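Ancillary protein 1 (PDB 2XI9) serves as a pilus-presented adhesin of Streptococcus pyogenes, also named a collagen-binding protein, whose internal thioester bond is required for efficient host cell interaction. Local coordinates at residues D130-S135 with G174-T179; F145-N150 with Q240-T245; S154-Y159 with D297-I302; F161-K166 with D265-G270; K217-K222 with Q246-Y251. All coordinates share one frame; numbering follows the deposited sequence.

Interaction 1 of 5, residues D130-S135 with G174-T179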
# COMPACT_ATOMS: atom_id res chain seq x y z
N ASP A 130 10.19 -6.21 -13.54
CA ASP A 130 11.44 -6.22 -14.25
C ASP A 130 11.53 -7.48 -15.08
O ASP A 130 11.79 -8.56 -14.56
CB ASP A 130 12.58 -6.13 -13.24
CG ASP A 130 13.97 -6.09 -13.87
OD1 ASP A 130 14.14 -6.40 -15.07
OD2 ASP A 130 14.93 -5.75 -13.11
N PHE A 131 11.31 -7.32 -16.37
CA PHE A 131 11.42 -8.44 -17.30
C PHE A 131 12.88 -8.72 -17.67
O PHE A 131 13.15 -9.78 -18.21
CB PHE A 131 10.56 -8.20 -18.54
CG PHE A 131 10.86 -9.14 -19.68
CD1 PHE A 131 11.84 -8.83 -20.62
CD2 PHE A 131 10.18 -10.35 -19.81
CE1 PHE A 131 12.14 -9.70 -21.63
CE2 PHE A 131 10.48 -11.21 -20.85
CZ PHE A 131 11.45 -10.89 -21.74
N GLU A 132 13.82 -7.81 -17.41
CA GLU A 132 15.22 -8.07 -17.78
C GLU A 132 15.85 -9.08 -16.83
O GLU A 132 16.72 -9.83 -17.20
CB GLU A 132 16.05 -6.78 -17.78
CG GLU A 132 17.32 -6.88 -18.58
CD GLU A 132 18.16 -5.61 -18.48
OE1 GLU A 132 18.61 -5.30 -17.36
OE2 GLU A 132 18.37 -4.93 -19.52
N GLU A 133 15.37 -9.06 -15.60
CA GLU A 133 15.89 -9.88 -14.52
C GLU A 133 15.41 -11.32 -14.76
O GLU A 133 14.24 -11.56 -14.80
CB GLU A 133 15.33 -9.32 -13.20
CG GLU A 133 15.90 -9.93 -11.96
CD GLU A 133 15.86 -9.05 -10.69
OE1 GLU A 133 15.23 -7.95 -10.56
OE2 GLU A 133 16.48 -9.54 -9.73
N PHE A 134 16.30 -12.27 -14.92
CA PHE A 134 15.89 -13.66 -15.01
C PHE A 134 16.55 -14.43 -13.90
O PHE A 134 17.77 -14.45 -13.81
CB PHE A 134 16.32 -14.24 -16.36
CG PHE A 134 15.99 -15.68 -16.54
CD1 PHE A 134 16.83 -16.68 -16.05
CD2 PHE A 134 14.86 -16.05 -17.28
CE1 PHE A 134 16.54 -18.02 -16.24
CE2 PHE A 134 14.56 -17.40 -17.47
CZ PHE A 134 15.39 -18.38 -16.96
N SER A 135 15.75 -15.09 -13.07
CA SER A 135 16.29 -15.89 -11.99
C SER A 135 15.23 -16.90 -11.55
O SER A 135 14.09 -16.53 -11.33
CB SER A 135 16.69 -15.00 -10.80
OG SER A 135 17.32 -15.78 -9.81
N GLY A 174 14.16 -3.49 -17.45
CA GLY A 174 14.32 -3.41 -16.02
C GLY A 174 14.30 -2.04 -15.38
O GLY A 174 15.09 -1.77 -14.47
N GLY A 175 13.37 -1.20 -15.81
CA GLY A 175 13.17 0.10 -15.20
C GLY A 175 14.09 1.21 -15.66
O GLY A 175 13.97 2.32 -15.16
N LYS A 176 14.97 0.95 -16.63
CA LYS A 176 15.89 1.99 -17.10
C LYS A 176 15.15 3.09 -17.86
O LYS A 176 15.56 4.26 -17.80
CB LYS A 176 17.01 1.40 -17.96
CG LYS A 176 17.93 0.48 -17.17
CD LYS A 176 19.08 -0.03 -17.97
CE LYS A 176 18.66 -1.02 -19.02
NZ LYS A 176 19.84 -1.65 -19.68
N THR A 177 14.07 2.73 -18.56
CA THR A 177 13.19 3.71 -19.17
C THR A 177 11.77 3.54 -18.64
O THR A 177 11.41 2.46 -18.10
CB THR A 177 13.25 3.64 -20.74
OG1 THR A 177 12.81 2.35 -21.18
CG2 THR A 177 14.65 3.87 -21.23
N MSE A 178 10.99 4.61 -18.74
CA MSE A 178 9.61 4.61 -18.26
C MSE A 178 8.78 3.72 -19.17
O MSE A 178 8.96 3.76 -20.39
CB MSE A 178 9.03 6.02 -18.28
CG MSE A 178 9.59 6.92 -17.23
SE MSE A 178 9.10 8.75 -17.65
CE MSE A 178 9.41 9.43 -15.82
N THR A 179 7.90 2.91 -18.60
CA THR A 179 7.06 2.08 -19.46
C THR A 179 6.01 2.97 -20.15
O THR A 179 5.70 4.06 -19.66
CB THR A 179 6.34 0.99 -18.68
OG1 THR A 179 5.35 1.61 -17.85
CG2 THR A 179 7.33 0.15 -17.80
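OD1 of D130, which closes on the alpha carbon of G174, is gripped at the same time by its own loop. The backbone N of E133 donates to D130 OD1 at 3.0 Å, coming from 59° out of the carboxylate plane, and the N of E132 adds a weak, bent bond to that oxygen. This is an Asx motif at the end of strand 127-130. Because D130 CG lies anti to its backbone N (chi1 -178°), the carboxylate swings over the start of the loop and reaches G174, with OD1 only 3.1 Å from G174 CA; the glycine, at positive phi, has no side chain in the way. Beside it, E132 CB rests 3.8 Å from G174 N. Beyond this the contact turns looser. The extended E132 meets K176 at about a right angle, and E132 OE2 forms a long salt bridge of 3.6 Å with K176 NZ. Past K176, T179 caps helix 180-183 through F182 N. The two ends of the contact thus differ in kind: D130 is buried and fixed by backbone N-H groups, whereas E132 and K176 are exposed, where solvent probably screens much of their attraction.

Interaction 2 of 5, residues F145-N150 with Q240-T245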
# COMPACT_ATOMS: atom_id res chain seq x y z
N PHE A 145 9.57 -9.85 -10.15
CA PHE A 145 10.57 -8.94 -9.58
C PHE A 145 9.98 -7.54 -9.68
O PHE A 145 10.18 -6.81 -10.66
CB PHE A 145 11.86 -9.09 -10.37
CG PHE A 145 12.45 -10.47 -10.35
CD1 PHE A 145 13.08 -10.96 -9.24
CD2 PHE A 145 12.37 -11.27 -11.48
CE1 PHE A 145 13.63 -12.27 -9.27
CE2 PHE A 145 12.87 -12.54 -11.49
CZ PHE A 145 13.52 -13.04 -10.41
N TYR A 146 9.23 -7.18 -8.65
CA TYR A 146 8.51 -5.92 -8.66
C TYR A 146 9.28 -4.82 -7.93
O TYR A 146 9.84 -5.06 -6.83
CB TYR A 146 7.19 -6.08 -7.95
CG TYR A 146 6.31 -7.24 -8.40
CD1 TYR A 146 6.19 -7.57 -9.75
CD2 TYR A 146 5.57 -7.98 -7.47
CE1 TYR A 146 5.33 -8.63 -10.16
CE2 TYR A 146 4.72 -9.03 -7.89
CZ TYR A 146 4.63 -9.35 -9.22
OH TYR A 146 3.79 -10.39 -9.64
N TYR A 147 9.22 -3.62 -8.49
CA TYR A 147 9.89 -2.45 -7.95
C TYR A 147 9.05 -1.20 -8.05
O TYR A 147 8.19 -1.09 -8.93
CB TYR A 147 11.20 -2.18 -8.69
CG TYR A 147 12.22 -3.29 -8.62
CD1 TYR A 147 12.27 -4.28 -9.57
CD2 TYR A 147 13.19 -3.30 -7.61
CE1 TYR A 147 13.20 -5.29 -9.52
CE2 TYR A 147 14.13 -4.31 -7.53
CZ TYR A 147 14.12 -5.32 -8.48
OH TYR A 147 15.05 -6.33 -8.41
N ALA A 148 9.29 -0.26 -7.12
CA ALA A 148 8.82 1.12 -7.30
C ALA A 148 10.00 2.05 -7.42
O ALA A 148 11.08 1.82 -6.84
CB ALA A 148 7.86 1.58 -6.14
N LYS A 149 9.78 3.13 -8.14
CA LYS A 149 10.76 4.18 -8.28
C LYS A 149 10.61 5.21 -7.16
O LYS A 149 9.53 5.79 -6.95
CB LYS A 149 10.62 4.84 -9.64
CG LYS A 149 11.07 3.92 -10.79
CD LYS A 149 11.63 4.68 -11.93
CE LYS A 149 13.15 4.70 -11.90
NZ LYS A 149 13.65 5.81 -12.74
N ASN A 150 11.69 5.43 -6.41
CA ASN A 150 11.78 6.57 -5.48
C ASN A 150 11.91 7.90 -6.19
O ASN A 150 12.34 7.97 -7.35
CB ASN A 150 12.96 6.38 -4.52
CG ASN A 150 12.86 5.10 -3.75
OD1 ASN A 150 11.77 4.69 -3.32
ND2 ASN A 150 14.00 4.42 -3.59
N GLN A 240 14.68 -16.88 -3.98
CA GLN A 240 13.88 -17.74 -3.12
C GLN A 240 13.37 -16.95 -1.88
O GLN A 240 12.20 -17.06 -1.51
CB GLN A 240 14.62 -19.02 -2.75
CG GLN A 240 14.73 -19.99 -3.94
CD GLN A 240 15.65 -21.15 -3.74
OE1 GLN A 240 16.52 -21.14 -2.87
NE2 GLN A 240 15.47 -22.19 -4.58
N LEU A 241 14.24 -16.16 -1.24
CA LEU A 241 13.77 -15.35 -0.12
C LEU A 241 12.75 -14.32 -0.58
O LEU A 241 11.74 -14.09 0.11
CB LEU A 241 14.90 -14.71 0.69
CG LEU A 241 14.51 -13.99 1.97
CD1 LEU A 241 13.93 -14.98 2.98
CD2 LEU A 241 15.75 -13.19 2.59
N ARG A 242 12.98 -13.72 -1.75
CA ARG A 242 12.01 -12.78 -2.32
C ARG A 242 10.63 -13.44 -2.50
O ARG A 242 9.61 -12.89 -2.13
CB ARG A 242 12.55 -12.22 -3.64
CG ARG A 242 11.79 -11.00 -4.17
CD ARG A 242 12.57 -10.34 -5.28
NE ARG A 242 11.94 -9.09 -5.73
CZ ARG A 242 12.55 -8.13 -6.37
NH1 ARG A 242 13.84 -8.22 -6.68
NH2 ARG A 242 11.85 -7.06 -6.73
N ALA A 243 10.61 -14.63 -3.09
CA ALA A 243 9.38 -15.36 -3.28
C ALA A 243 8.70 -15.71 -1.95
O ALA A 243 7.49 -15.55 -1.82
CB ALA A 243 9.60 -16.59 -4.08
N ALA A 244 9.48 -16.19 -0.99
CA ALA A 244 8.94 -16.57 0.31
C ALA A 244 8.30 -15.35 0.94
O ALA A 244 7.25 -15.47 1.56
CB ALA A 244 10.06 -17.15 1.20
N THR A 245 8.95 -14.16 0.80
CA THR A 245 8.44 -12.89 1.31
C THR A 245 7.11 -12.55 0.63
O THR A 245 6.15 -12.15 1.30
CB THR A 245 9.52 -11.69 1.17
OG1 THR A 245 10.81 -12.12 1.68
CG2 THR A 245 9.09 -10.45 1.93
O HOH W 1 9.11 -8.32 -5.68
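The guanidinium of R242 is held from several directions by F145, Y146 and Y147. A side chain extended from CG to NE carries it across from helix 238-253. Its NH1 donates to Y147 OH at 2.8 Å in a nearly straight bond (167°), with the oxygen close to the guanidinium plane. NH2 stands 3.4 Å above the Y147 ring, displaced toward the rim, so the off-centre cation-pi contact is made by the edge of the guanidinium, whose plane is nearly perpendicular to the ring (84°). NH2 also lies 2.8 Å from Y146 O, but that bond is weak and strongly bent. F145 flanks the group twice: its CA lies over one guanidinium face, and its CD1 comes 3.8 Å from NH1, which sits at the ring edge. Water 1 links the group to the strand, accepting from R242 NE at 2.9 Å and from the backbone N of Y146. In the second shell, E133 OE1 is hydrogen-bonded to Y147 OH, and Y128 meets the Y147 ring. Since NH1 donates to the hydroxyl, Y147 probably donates in turn to E133, and this relay would let a carboxylate partly offset a buried positive charge.

Interaction 3 of 5, residues S154-Y159 with D297-I302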
# COMPACT_ATOMS: atom_id res chain seq x y z
N SER A 154 16.16 6.23 -7.72
CA SER A 154 16.54 4.90 -7.28
C SER A 154 15.30 4.02 -7.25
O SER A 154 14.18 4.50 -7.44
CB SER A 154 17.19 4.94 -5.89
OG SER A 154 16.34 5.53 -4.89
N SER A 155 15.49 2.74 -7.01
CA SER A 155 14.41 1.78 -7.01
C SER A 155 14.38 1.07 -5.64
O SER A 155 15.40 0.96 -4.96
CB SER A 155 14.58 0.73 -8.11
OG SER A 155 14.27 1.25 -9.42
N GLN A 156 13.21 0.62 -5.25
CA GLN A 156 13.04 -0.18 -4.07
C GLN A 156 12.26 -1.44 -4.45
O GLN A 156 11.32 -1.38 -5.24
CB GLN A 156 12.33 0.65 -2.96
CG GLN A 156 10.87 0.60 -2.84
CD GLN A 156 10.36 1.33 -1.62
OE1 GLN A 156 9.92 0.70 -0.65
NE2 GLN A 156 10.42 2.64 -1.66
N VAL A 157 12.66 -2.57 -3.89
CA VAL A 157 11.88 -3.80 -3.95
C VAL A 157 10.50 -3.52 -3.37
O VAL A 157 10.38 -2.85 -2.32
CB VAL A 157 12.58 -4.91 -3.17
CG1 VAL A 157 11.68 -6.16 -3.03
CG2 VAL A 157 13.98 -5.24 -3.84
N VAL A 158 9.47 -3.98 -4.06
CA VAL A 158 8.10 -3.97 -3.51
C VAL A 158 7.46 -5.32 -3.72
O VAL A 158 7.89 -6.10 -4.58
CB VAL A 158 7.22 -2.87 -4.13
CG1 VAL A 158 7.87 -1.45 -3.86
CG2 VAL A 158 6.96 -3.11 -5.61
N TYR A 159 6.38 -5.56 -2.97
CA TYR A 159 5.61 -6.78 -3.06
C TYR A 159 4.17 -6.49 -3.40
O TYR A 159 3.59 -5.50 -2.89
CB TYR A 159 5.70 -7.54 -1.76
CG TYR A 159 7.06 -8.04 -1.50
CD1 TYR A 159 7.54 -9.15 -2.19
CD2 TYR A 159 7.94 -7.34 -0.67
CE1 TYR A 159 8.84 -9.63 -1.98
CE2 TYR A 159 9.25 -7.78 -0.47
CZ TYR A 159 9.71 -8.92 -1.15
OH TYR A 159 10.97 -9.39 -0.95
N ASP A 297 8.22 2.66 9.82
CA ASP A 297 7.27 2.95 8.76
C ASP A 297 7.87 2.46 7.43
O ASP A 297 9.10 2.39 7.32
CB ASP A 297 6.97 4.47 8.71
CG ASP A 297 5.90 4.91 9.71
OD1 ASP A 297 4.74 4.45 9.59
OD2 ASP A 297 6.23 5.72 10.59
N LEU A 298 7.00 2.10 6.49
CA LEU A 298 7.39 1.69 5.14
C LEU A 298 6.60 2.44 4.10
O LEU A 298 5.45 2.86 4.35
CB LEU A 298 7.12 0.21 4.95
CG LEU A 298 7.98 -0.76 5.75
CD1 LEU A 298 7.39 -2.16 5.75
CD2 LEU A 298 9.36 -0.78 5.21
N ASP A 299 7.18 2.58 2.92
CA ASP A 299 6.47 3.10 1.77
C ASP A 299 5.41 2.10 1.27
O ASP A 299 5.57 0.89 1.39
CB ASP A 299 7.43 3.39 0.61
CG ASP A 299 8.48 4.46 0.95
OD1 ASP A 299 8.23 5.38 1.80
OD2 ASP A 299 9.55 4.43 0.30
N PHE A 300 4.36 2.63 0.67
CA PHE A 300 3.27 1.84 0.08
C PHE A 300 2.79 2.63 -1.13
O PHE A 300 2.96 3.82 -1.16
CB PHE A 300 2.19 1.63 1.13
CG PHE A 300 1.07 0.72 0.72
CD1 PHE A 300 -0.09 1.21 0.15
CD2 PHE A 300 1.15 -0.64 0.98
CE1 PHE A 300 -1.14 0.35 -0.18
CE2 PHE A 300 0.14 -1.49 0.63
CZ PHE A 300 -1.04 -0.98 0.05
N PHE A 301 2.19 1.95 -2.11
CA PHE A 301 1.84 2.51 -3.41
C PHE A 301 0.49 2.02 -3.89
O PHE A 301 0.23 0.83 -3.89
CB PHE A 301 2.94 2.14 -4.43
CG PHE A 301 4.35 2.53 -3.97
CD1 PHE A 301 5.13 1.65 -3.24
CD2 PHE A 301 4.88 3.77 -4.30
CE1 PHE A 301 6.38 2.00 -2.82
CE2 PHE A 301 6.15 4.14 -3.84
CZ PHE A 301 6.90 3.25 -3.14
N ILE A 302 -0.35 2.94 -4.32
CA ILE A 302 -1.71 2.64 -4.77
C ILE A 302 -1.84 3.10 -6.22
O ILE A 302 -1.48 4.23 -6.55
CB ILE A 302 -2.78 3.39 -3.95
CG1 ILE A 302 -2.57 3.15 -2.47
CG2 ILE A 302 -4.19 3.00 -4.38
CD1 ILE A 302 -2.18 1.87 -2.16
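Q156 reaches across to D299 and F301 with an amide that does two jobs. Its NE2 donates to D299 OD2 at 2.8 Å and 169°, on the anti lone pair of that oxygen and almost exactly in the amide plane; amide and carboxylate planes are turned well out of parallel. The same nitrogen lies 3.9 Å from F301 CZ, in the plane of the ring at its edge. The chain of Q156 runs straight beyond CG but leaves the backbone at an unfavourable chi1 of 92°, a posture consistent with the many bonds at its end: OE1 accepts from the backbone N of T314 and Q315, and NE2 also donates to N150 OD1. D299 is shared likewise, with H317 ND1 on OD2 and H191 NE2 on OD1. Next to this polar group, toward the C-terminal end of both segments, V158 CG1 packs 3.9 Å from F301 CE1. Strands 155-160 and 299-303 belong to one sheet but are not neighbours: strand 311-313 runs between them, their short segments diverge by 60°, and V158 and F301 also touch A148 on strand 146-149.

Interaction 4 of 5, residues F161-K166 with D265-G270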
# COMPACT_ATOMS: atom_id res chain seq x y z
N PHE A 161 0.31 -6.57 -3.09
CA PHE A 161 -0.52 -6.59 -1.90
C PHE A 161 -1.84 -7.30 -2.20
O PHE A 161 -2.62 -7.59 -1.27
CB PHE A 161 -0.77 -5.16 -1.42
CG PHE A 161 -0.85 -4.99 0.08
CD1 PHE A 161 0.23 -5.33 0.88
CD2 PHE A 161 -1.98 -4.45 0.68
CE1 PHE A 161 0.18 -5.14 2.25
CE2 PHE A 161 -2.03 -4.30 2.06
CZ PHE A 161 -0.94 -4.63 2.83
N ASN A 162 -2.10 -7.56 -3.49
CA ASN A 162 -3.37 -8.14 -3.97
C ASN A 162 -3.09 -9.26 -4.99
O ASN A 162 -2.95 -9.00 -6.18
CB ASN A 162 -4.21 -7.08 -4.68
CG ASN A 162 -4.47 -5.84 -3.83
OD1 ASN A 162 -3.99 -4.74 -4.15
ND2 ASN A 162 -5.26 -6.00 -2.74
N ALA A 163 -3.10 -10.52 -4.53
CA ALA A 163 -2.71 -11.64 -5.36
C ALA A 163 -3.47 -11.75 -6.68
O ALA A 163 -2.89 -12.21 -7.66
CB ALA A 163 -2.86 -12.93 -4.57
N ASP A 164 -4.74 -11.34 -6.71
CA ASP A 164 -5.61 -11.54 -7.87
C ASP A 164 -5.56 -10.39 -8.89
O ASP A 164 -6.24 -10.48 -9.92
CB ASP A 164 -7.08 -11.67 -7.48
CG ASP A 164 -7.37 -12.84 -6.57
OD1 ASP A 164 -7.06 -13.98 -6.97
OD2 ASP A 164 -7.95 -12.59 -5.47
N LEU A 165 -4.86 -9.30 -8.57
CA LEU A 165 -4.88 -8.10 -9.43
C LEU A 165 -3.59 -8.00 -10.27
O LEU A 165 -2.68 -8.81 -10.11
CB LEU A 165 -5.05 -6.84 -8.56
CG LEU A 165 -6.37 -6.83 -7.76
CD1 LEU A 165 -6.50 -5.53 -6.95
CD2 LEU A 165 -7.61 -7.04 -8.65
N LYS A 166 -3.53 -7.03 -11.17
CA LYS A 166 -2.45 -7.01 -12.14
C LYS A 166 -1.17 -6.47 -11.52
O LYS A 166 -1.18 -5.48 -10.78
CB LYS A 166 -2.83 -6.16 -13.35
CG LYS A 166 -3.88 -6.81 -14.25
CD LYS A 166 -4.26 -5.84 -15.34
CE LYS A 166 -4.59 -6.48 -16.60
NZ LYS A 166 -6.03 -6.82 -16.69
N ASP A 265 -1.17 -24.56 -8.18
CA ASP A 265 -1.75 -23.74 -9.22
C ASP A 265 -1.90 -22.29 -8.74
O ASP A 265 -2.62 -21.51 -9.36
CB ASP A 265 -3.13 -24.34 -9.57
CG ASP A 265 -3.94 -24.73 -8.31
OD1 ASP A 265 -3.68 -24.15 -7.20
OD2 ASP A 265 -4.82 -25.62 -8.41
N TYR A 266 -1.20 -21.93 -7.67
CA TYR A 266 -1.38 -20.61 -7.05
C TYR A 266 -0.32 -19.64 -7.49
O TYR A 266 0.76 -19.57 -6.90
CB TYR A 266 -1.35 -20.74 -5.51
CG TYR A 266 -1.77 -19.49 -4.79
CD1 TYR A 266 -3.11 -19.13 -4.73
CD2 TYR A 266 -0.83 -18.67 -4.12
CE1 TYR A 266 -3.51 -17.98 -4.07
CE2 TYR A 266 -1.23 -17.56 -3.43
CZ TYR A 266 -2.56 -17.19 -3.41
OH TYR A 266 -2.98 -16.05 -2.76
N HIS A 267 -0.64 -18.84 -8.51
CA HIS A 267 0.26 -17.76 -8.99
C HIS A 267 1.74 -18.12 -9.13
O HIS A 267 2.63 -17.35 -8.78
CB HIS A 267 0.13 -16.52 -8.11
CG HIS A 267 -1.29 -16.10 -7.91
ND1 HIS A 267 -2.01 -15.45 -8.88
CD2 HIS A 267 -2.13 -16.29 -6.87
CE1 HIS A 267 -3.24 -15.23 -8.44
NE2 HIS A 267 -3.33 -15.72 -7.21
N GLY A 268 2.01 -19.28 -9.69
CA GLY A 268 3.40 -19.68 -9.94
C GLY A 268 4.11 -20.32 -8.76
O GLY A 268 5.19 -20.88 -8.94
N PHE A 269 3.49 -20.32 -7.57
CA PHE A 269 4.12 -20.84 -6.37
C PHE A 269 4.25 -22.34 -6.35
O PHE A 269 4.93 -22.92 -5.49
CB PHE A 269 3.45 -20.25 -5.11
CG PHE A 269 3.79 -18.81 -4.91
CD1 PHE A 269 5.05 -18.47 -4.42
CD2 PHE A 269 2.91 -17.77 -5.27
CE1 PHE A 269 5.46 -17.15 -4.29
CE2 PHE A 269 3.31 -16.44 -5.12
CZ PHE A 269 4.59 -16.13 -4.63
N GLY A 270 3.60 -23.00 -7.29
CA GLY A 270 3.89 -24.39 -7.58
C GLY A 270 5.37 -24.70 -7.76
O GLY A 270 5.80 -25.80 -7.46
O HOH W 2 -5.73 -15.98 -5.71
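A163 and H267 form the close side of this meeting of two turns. The carbonyl oxygen of A163 sits over one face of the imidazole, 3.1 Å from H267 CE1, and the methyl CB of A163 fits against Y266 OH at 3.6 Å. H267 is itself backed by Y266: its CD2 lies 3.4 Å above the centre of the tyrosine ring, an edge-to-face arrangement, so A163 covers a face of the imidazole and Y266 backs its edge. The outer side is watery. D164 OD1 stays 4.1 Å from H267 NE2, and water 2 spans the distance, donating to D164 OD1 at 2.7 Å and hydrogen-bonding to H267 NE2 at 2.8 Å. A type I turn from N162 to L165 brings A163 and D164 forward, and a type I' turn from Y266 to F269 presents H267. Both turns rest on the C-terminal half of helix 238-253: A163 packs on Y250 with its backbone N bound to D254 OD2, while F269, just ahead of helix 274-288, covers Q246, L247 and Y250.

Interaction 5 of 5, residues K217-K222 with Q246-Y251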
# COMPACT_ATOMS: atom_id res chain seq x y z
N LYS A 217 4.51 -5.48 8.53
CA LYS A 217 5.80 -4.88 8.81
C LYS A 217 6.78 -5.96 9.21
O LYS A 217 7.94 -5.84 8.89
CB LYS A 217 5.72 -3.88 9.94
CG LYS A 217 5.06 -2.60 9.60
CD LYS A 217 5.02 -1.75 10.85
CE LYS A 217 4.45 -0.38 10.59
NZ LYS A 217 4.27 0.43 11.86
N LYS A 218 6.31 -7.04 9.89
CA LYS A 218 7.24 -8.08 10.35
C LYS A 218 7.71 -9.04 9.26
O LYS A 218 8.85 -9.51 9.30
CB LYS A 218 6.66 -8.83 11.55
CG LYS A 218 6.68 -7.93 12.85
CD LYS A 218 5.82 -8.45 13.96
CE LYS A 218 6.53 -9.55 14.71
NZ LYS A 218 5.66 -10.29 15.73
N VAL A 219 6.84 -9.35 8.31
CA VAL A 219 7.21 -10.09 7.11
C VAL A 219 8.30 -9.32 6.35
O VAL A 219 9.35 -9.89 6.03
CB VAL A 219 5.98 -10.36 6.19
CG1 VAL A 219 6.40 -10.94 4.82
CG2 VAL A 219 4.97 -11.35 6.86
N ILE A 220 8.05 -8.04 6.10
CA ILE A 220 9.04 -7.21 5.38
C ILE A 220 10.40 -7.18 6.11
O ILE A 220 11.43 -7.37 5.50
CB ILE A 220 8.55 -5.81 5.15
CG1 ILE A 220 7.32 -5.78 4.26
CG2 ILE A 220 9.71 -4.94 4.52
CD1 ILE A 220 7.50 -6.34 2.87
N GLU A 221 10.37 -7.00 7.43
CA GLU A 221 11.53 -6.92 8.29
C GLU A 221 12.44 -8.13 8.19
O GLU A 221 13.67 -7.99 8.22
CB GLU A 221 11.06 -6.76 9.77
CG GLU A 221 12.09 -6.91 10.79
CD GLU A 221 11.59 -7.23 12.19
OE1 GLU A 221 10.49 -6.75 12.59
OE2 GLU A 221 12.36 -7.93 12.90
N LYS A 222 11.85 -9.32 8.17
CA LYS A 222 12.68 -10.55 8.19
C LYS A 222 12.86 -11.08 6.80
O LYS A 222 13.66 -11.97 6.58
CB LYS A 222 12.10 -11.66 9.10
CG LYS A 222 12.46 -11.59 10.53
CD LYS A 222 13.93 -11.75 10.78
CE LYS A 222 14.22 -12.28 12.18
NZ LYS A 222 15.65 -12.79 12.21
N GLN A 246 7.05 -12.72 -0.69
CA GLN A 246 5.84 -12.41 -1.42
C GLN A 246 4.68 -13.30 -0.94
O GLN A 246 3.55 -12.83 -0.77
CB GLN A 246 6.06 -12.60 -2.93
CG GLN A 246 4.82 -12.29 -3.81
CD GLN A 246 4.35 -10.86 -3.73
OE1 GLN A 246 4.84 -10.01 -4.45
NE2 GLN A 246 3.34 -10.61 -2.89
N LEU A 247 4.96 -14.58 -0.78
CA LEU A 247 3.91 -15.53 -0.36
C LEU A 247 3.47 -15.24 1.09
O LEU A 247 2.33 -15.37 1.41
CB LEU A 247 4.40 -16.97 -0.53
CG LEU A 247 3.43 -18.08 -0.10
CD1 LEU A 247 2.17 -17.96 -0.95
CD2 LEU A 247 4.09 -19.50 -0.19
N ALA A 248 4.41 -14.84 1.96
CA ALA A 248 4.11 -14.49 3.34
C ALA A 248 3.21 -13.25 3.39
O ALA A 248 2.30 -13.19 4.18
CB ALA A 248 5.40 -14.26 4.15
N ILE A 249 3.42 -12.31 2.48
CA ILE A 249 2.51 -11.17 2.36
C ILE A 249 1.10 -11.66 1.95
O ILE A 249 0.11 -11.28 2.59
CB ILE A 249 3.06 -10.11 1.37
CG1 ILE A 249 4.30 -9.40 1.95
CG2 ILE A 249 1.89 -9.14 0.93
CD1 ILE A 249 4.08 -8.55 3.20
N TYR A 250 1.03 -12.53 0.94
CA TYR A 250 -0.24 -13.08 0.48
C TYR A 250 -0.98 -13.88 1.57
O TYR A 250 -2.20 -13.90 1.60
CB TYR A 250 -0.04 -13.97 -0.74
CG TYR A 250 0.28 -13.27 -2.05
CD1 TYR A 250 -0.07 -11.93 -2.27
CD2 TYR A 250 0.93 -13.95 -3.05
CE1 TYR A 250 0.20 -11.31 -3.47
CE2 TYR A 250 1.19 -13.33 -4.29
CZ TYR A 250 0.84 -12.01 -4.48
OH TYR A 250 1.09 -11.39 -5.68
N TYR A 251 -0.22 -14.54 2.45
CA TYR A 251 -0.76 -15.22 3.60
C TYR A 251 -1.67 -14.29 4.42
O TYR A 251 -2.74 -14.72 4.84
CB TYR A 251 0.37 -15.82 4.46
CG TYR A 251 -0.12 -16.52 5.73
CD1 TYR A 251 -0.29 -15.82 6.92
CD2 TYR A 251 -0.47 -17.86 5.71
CE1 TYR A 251 -0.76 -16.46 8.07
CE2 TYR A 251 -0.93 -18.50 6.86
CZ TYR A 251 -1.08 -17.79 8.02
OH TYR A 251 -1.55 -18.42 9.15
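V219 is the bump of this helix pair, and it enters the shallow hollow formed by A248 and I249. Its CG1, anti to the backbone N (chi1 171°), touches A248 CB at 3.5 Å and I249 CD1 at 3.7 Å, while CG2 rides alongside the same A248 methyl at 4.0 Å. The small alanine lets the valine come in so far that the CA atoms of V219 and A248 approach to 6.6 Å, although the axes of the short segments are 9.6 Å apart. I249 answers with a bump of its own: bent at chi2 (-65°), it lays CD1 against the pair V219 CG1 and I220 CD1, the latter 4.1 Å away. The contact is wholly apolar and nearly antiparallel (170°). V219 also touches T245 and F252 one turn to each side on the same helix. Q246 NE2 bonds C160 O; C160, the chain's sole cysteine, is probably the thioester residue. Around the pair, I220 leans on Y159 of strand 155-160, and L247 turns to helix 274-288.

How the interactions relate
Interactions 2, 3 and 5 are buried, whereas interactions 1 and 4 join loops at the surface. Helix 238-253 is common to interactions 2 and 5, giving an arginine to one and an apolar face to the other, and backs the turns of interaction 4. Interactions 4 and 5 fall in the thioester-domain part of this C-terminal piece of the adhesin. Interactions 2 and 3 lie on neighbouring strands, joined by the backbone bond between A148 and Q156. Interaction 1 connects to interaction 2 through E133 and the backbone hydrogen bond between D130 and F145. Chemistry follows place: a buried polar network near the sheet, aliphatic packing between helices, and a salt bridge or water bridge at the rims.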